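Local atomic coordinates of 5-cytosine DNA methyltransferase (Entamoeba histolytica, PDB entry 3QV2), a protein that belongs to the DNMT2-like C5-methyltransferases and probably transfers a methyl group from S-adenosyl-L-methionine to carbon 5 of cytosine in tRNA or DNA. Residues S248-F257 with N268-P276. Numbering follows the deposited sequence.
Sequences SIYCPIEPHF and NKNLRYFTP
A single antiparallel bridge pairs Tyr250 of strand 249-251 with Arg272 in the loop before helix 276-282. Tyr250 N gives Arg272 O a nearly straight bond of 2.9 Å, and Arg272 N returns one to Tyr250 O at 3.1 Å. Tyr250 CD2 lies over one face of the guanidinium, 3.7 Å from Arg272 NH2, with the planes 68° apart. Arginine suits this place because its extended chain runs alongside the tyrosine to the CD2 side of the ring, while NH1 reaches Tyr273 O and forms a salt bridge with Glu278. Tyr250 CB sits over the face of the Phe274 ring, 4.0 Å from its centroid, a CH-pi contact. Strand 249-251 also pairs with strand 224-226 in a small parallel sheet, apart from the SAH pocket and consistent with the family's target-recognition domain. Apolar Ile249 and Leu271 suit packing on Ile224 there; Ile249 CD1 meets Leu271 CD1 at 4.1 Å, and Leu271 CD2 packs 3.5 Å from Cys251 CB. Lysine is long enough, bending at chi3 (77°), to bring Lys269 NZ to both Phe257 CE1 (3.1 Å) and Glu254 OE1 (3.2 Å). The latter is a salt bridge, its hydrogen bond weak; that oxygen also accepts a hydrogen bond from Ile258 N.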
loop_
_atom_site.group_PDB
_atom_site.type_symbol
_atom_site.label_atom_id
_atom_site.label_comp_id
_atom_site.label_asym_id
_atom_site.label_seq_id
_atom_site.Cartn_x
_atom_site.Cartn_y
_atom_site.Cartn_z
ATOM N N SER A 248 -2.956 15.573 2.793
ATOM C CA SER A 248 -3.692 16.692 3.367
ATOM C C SER A 248 -3.214 16.986 4.784
ATOM O O SER A 248 -2.530 16.168 5.399
ATOM C CB SER A 248 -5.192 16.387 3.389
ATOM O OG SER A 248 -5.677 16.060 2.099
ATOM N N ILE A 249 -3.568 18.162 5.292
ATOM C CA ILE A 249 -3.356 18.488 6.699
ATOM C C ILE A 249 -4.703 18.760 7.362
ATOM O O ILE A 249 -5.708 18.950 6.679
ATOM C CB ILE A 249 -2.419 19.694 6.890
ATOM C CG1 ILE A 249 -2.969 20.927 6.169
ATOM C CG2 ILE A 249 -1.017 19.360 6.400
ATOM C CD1 ILE A 249 -2.144 22.175 6.395
ATOM N N TYR A 250 -4.719 18.784 8.690
ATOM C CA TYR A 250 -5.977 18.810 9.430
ATOM C C TYR A 250 -6.241 20.113 10.181
ATOM O O TYR A 250 -5.346 20.679 10.809
ATOM C CB TYR A 250 -6.037 17.624 10.398
ATOM C CG TYR A 250 -7.231 17.633 11.326
ATOM C CD1 TYR A 250 -8.522 17.519 10.831
ATOM C CD2 TYR A 250 -7.063 17.734 12.701
ATOM C CE1 TYR A 250 -9.616 17.520 11.678
ATOM C CE2 TYR A 250 -8.150 17.734 13.556
ATOM C CZ TYR A 250 -9.424 17.628 13.038
ATOM O OH TYR A 250 -10.509 17.628 13.883
ATOM N N CYS A 251 -7.487 20.575 10.105
ATOM C CA CYS A 251 -7.942 21.730 10.870
ATOM C C CYS A 251 -8.943 21.275 11.926
ATOM O O CYS A 251 -10.027 20.797 11.593
ATOM C CB CYS A 251 -8.589 22.766 9.946
ATOM S SG CYS A 251 -9.183 24.256 10.786
ATOM N N PRO A 252 -8.576 21.423 13.206
ATOM C CA PRO A 252 -9.380 20.952 14.336
ATOM C C PRO A 252 -10.429 21.972 14.760
ATOM O O PRO A 252 -11.210 21.705 15.673
ATOM C CB PRO A 252 -8.340 20.780 15.455
ATOM C CG PRO A 252 -7.026 21.351 14.908
ATOM C CD PRO A 252 -7.356 22.101 13.663
ATOM N N ILE A 253 -10.442 23.127 14.104
ATOM C CA ILE A 253 -11.371 24.194 14.456
ATOM C C ILE A 253 -12.688 24.099 13.688
ATOM O O ILE A 253 -13.744 24.465 14.205
ATOM C CB ILE A 253 -10.734 25.590 14.252
ATOM C CG1 ILE A 253 -10.159 26.113 15.570
ATOM C CG2 ILE A 253 -11.756 26.575 13.704
ATOM C CD1 ILE A 253 -9.115 25.205 16.193
ATOM N N GLU A 254 -12.629 23.596 12.459
ATOM C CA GLU A 254 -13.820 23.528 11.618
ATOM C C GLU A 254 -14.142 22.110 11.164
ATOM O O GLU A 254 -13.277 21.414 10.632
ATOM C CB GLU A 254 -13.659 24.431 10.394
ATOM C CG GLU A 254 -13.514 25.904 10.721
ATOM C CD GLU A 254 -13.232 26.748 9.495
ATOM O OE1 GLU A 254 -12.687 26.208 8.509
ATOM O OE2 GLU A 254 -13.556 27.953 9.518
ATOM N N PRO A 255 -15.395 21.679 11.376
ATOM C CA PRO A 255 -15.866 20.387 10.869
ATOM C C PRO A 255 -15.689 20.323 9.357
ATOM O O PRO A 255 -15.203 19.325 8.823
ATOM C CB PRO A 255 -17.354 20.399 11.223
ATOM C CG PRO A 255 -17.447 21.296 12.404
ATOM C CD PRO A 255 -16.424 22.369 12.172
ATOM N N HIS A 256 -16.090 21.394 8.681
ATOM C CA HIS A 256 -15.878 21.532 7.248
ATOM C C HIS A 256 -14.995 22.743 6.992
ATOM O O HIS A 256 -15.468 23.878 7.027
ATOM C CB HIS A 256 -17.213 21.705 6.523
ATOM C CG HIS A 256 -18.049 20.463 6.487
ATOM N ND1 HIS A 256 -17.911 19.504 5.510
ATOM C CD2 HIS A 256 -19.039 20.030 7.304
ATOM C CE1 HIS A 256 -18.777 18.528 5.728
ATOM N NE2 HIS A 256 -19.472 18.824 6.810
ATOM N N PHE A 257 -13.711 22.508 6.744
ATOM C CA PHE A 257 -12.788 23.606 6.482
ATOM C C PHE A 257 -13.352 24.562 5.438
ATOM O O PHE A 257 -13.656 24.163 4.314
ATOM C CB PHE A 257 -11.423 23.081 6.037
ATOM C CG PHE A 257 -10.504 24.151 5.512
ATOM C CD1 PHE A 257 -9.769 24.942 6.379
ATOM C CD2 PHE A 257 -10.373 24.361 4.149
ATOM C CE1 PHE A 257 -8.924 25.923 5.897
ATOM C CE2 PHE A 257 -9.529 25.341 3.661
ATOM C CZ PHE A 257 -8.804 26.123 4.537
ATOM N N ASN A 268 -4.474 31.188 12.364
ATOM C CA ASN A 268 -5.198 30.825 13.582
ATOM C C ASN A 268 -6.298 29.792 13.361
ATOM O O ASN A 268 -7.464 30.034 13.673
ATOM C CB ASN A 268 -5.785 32.067 14.255
ATOM C CG ASN A 268 -4.726 32.930 14.916
ATOM O OD1 ASN A 268 -4.218 33.879 14.319
ATOM N ND2 ASN A 268 -4.390 32.604 16.160
ATOM N N LYS A 269 -5.921 28.639 12.821
ATOM C CA LYS A 269 -6.858 27.540 12.637
ATOM C C LYS A 269 -6.234 26.253 13.160
ATOM O O LYS A 269 -6.709 25.152 12.875
ATOM C CB LYS A 269 -7.251 27.406 11.165
ATOM C CG LYS A 269 -7.717 28.715 10.539
ATOM C CD LYS A 269 -8.182 28.537 9.101
ATOM C CE LYS A 269 -9.571 27.920 9.031
ATOM N NZ LYS A 269 -10.188 28.085 7.685
ATOM N N ASN A 270 -5.158 26.409 13.928
ATOM C CA ASN A 270 -4.482 25.289 14.576
ATOM C C ASN A 270 -4.162 24.129 13.637
ATOM O O ASN A 270 -4.289 22.964 14.014
ATOM C CB ASN A 270 -5.302 24.794 15.768
ATOM C CG ASN A 270 -5.438 25.841 16.857
ATOM O OD1 ASN A 270 -6.214 26.788 16.729
ATOM N ND2 ASN A 270 -4.684 25.674 17.937
ATOM N N LEU A 271 -3.738 24.450 12.419
ATOM C CA LEU A 271 -3.420 23.433 11.424
ATOM C C LEU A 271 -2.262 22.550 11.879
ATOM O O LEU A 271 -1.311 23.030 12.495
ATOM C CB LEU A 271 -3.082 24.086 10.082
ATOM C CG LEU A 271 -4.161 24.990 9.485
ATOM C CD1 LEU A 271 -3.700 25.578 8.161
ATOM C CD2 LEU A 271 -5.468 24.229 9.318
ATOM N N ARG A 272 -2.349 21.258 11.575
ATOM C CA ARG A 272 -1.285 20.317 11.907
ATOM C C ARG A 272 -1.244 19.178 10.900
ATOM O O ARG A 272 -2.242 18.885 10.242
ATOM C CB ARG A 272 -1.488 19.743 13.312
ATOM C CG ARG A 272 -2.695 18.827 13.445
ATOM C CD ARG A 272 -2.685 18.085 14.774
ATOM N NE ARG A 272 -3.908 17.314 14.979
ATOM C CZ ARG A 272 -4.063 16.042 14.621
ATOM N NH1 ARG A 272 -3.069 15.390 14.035
ATOM N NH2 ARG A 272 -5.213 15.424 14.848
ATOM N N TYR A 273 -0.086 18.537 10.780
ATOM C CA TYR A 273 0.017 17.328 9.979
ATOM C C TYR A 273 -0.677 16.199 10.718
ATOM O O TYR A 273 -0.781 16.221 11.945
ATOM C CB TYR A 273 1.479 16.939 9.750
ATOM C CG TYR A 273 2.331 18.010 9.106
ATOM C CD1 TYR A 273 2.222 18.292 7.752
ATOM C CD2 TYR A 273 3.259 18.722 9.852
ATOM C CE1 TYR A 273 3.007 19.266 7.160
ATOM C CE2 TYR A 273 4.047 19.695 9.273
ATOM C CZ TYR A 273 3.918 19.963 7.927
ATOM O OH TYR A 273 4.704 20.934 7.352
ATOM N N PHE A 274 -1.160 15.213 9.973
ATOM C CA PHE A 274 -1.628 13.982 10.588
ATOM C C PHE A 274 -0.415 13.236 11.130
ATOM O O PHE A 274 0.650 13.242 10.511
ATOM C CB PHE A 274 -2.371 13.114 9.574
ATOM C CG PHE A 274 -3.704 13.673 9.154
ATOM C CD1 PHE A 274 -4.825 13.491 9.948
ATOM C CD2 PHE A 274 -3.840 14.366 7.962
ATOM C CE1 PHE A 274 -6.055 13.996 9.566
ATOM C CE2 PHE A 274 -5.068 14.873 7.572
ATOM C CZ PHE A 274 -6.177 14.688 8.378
ATOM N N THR A 275 -0.568 12.605 12.288
ATOM C CA THR A 275 0.529 11.854 12.889
ATOM C C THR A 275 0.722 10.527 12.166
ATOM O O THR A 275 -0.180 10.063 11.470
ATOM C CB THR A 275 0.265 11.571 14.377
ATOM O OG1 THR A 275 -0.758 10.576 14.501
ATOM C CG2 THR A 275 -0.165 12.840 15.095
ATOM N N PRO A 276 1.903 9.912 12.325
ATOM C CA PRO A 276 2.147 8.598 11.723
ATOM C C PRO A 276 1.068 7.598 12.131
ATOM O O PRO A 276 0.588 6.822 11.303
ATOM C CB PRO A 276 3.494 8.189 12.321
ATOM C CG PRO A 276 4.174 9.478 12.629
ATOM C CD PRO A 276 3.085 10.428 13.038
#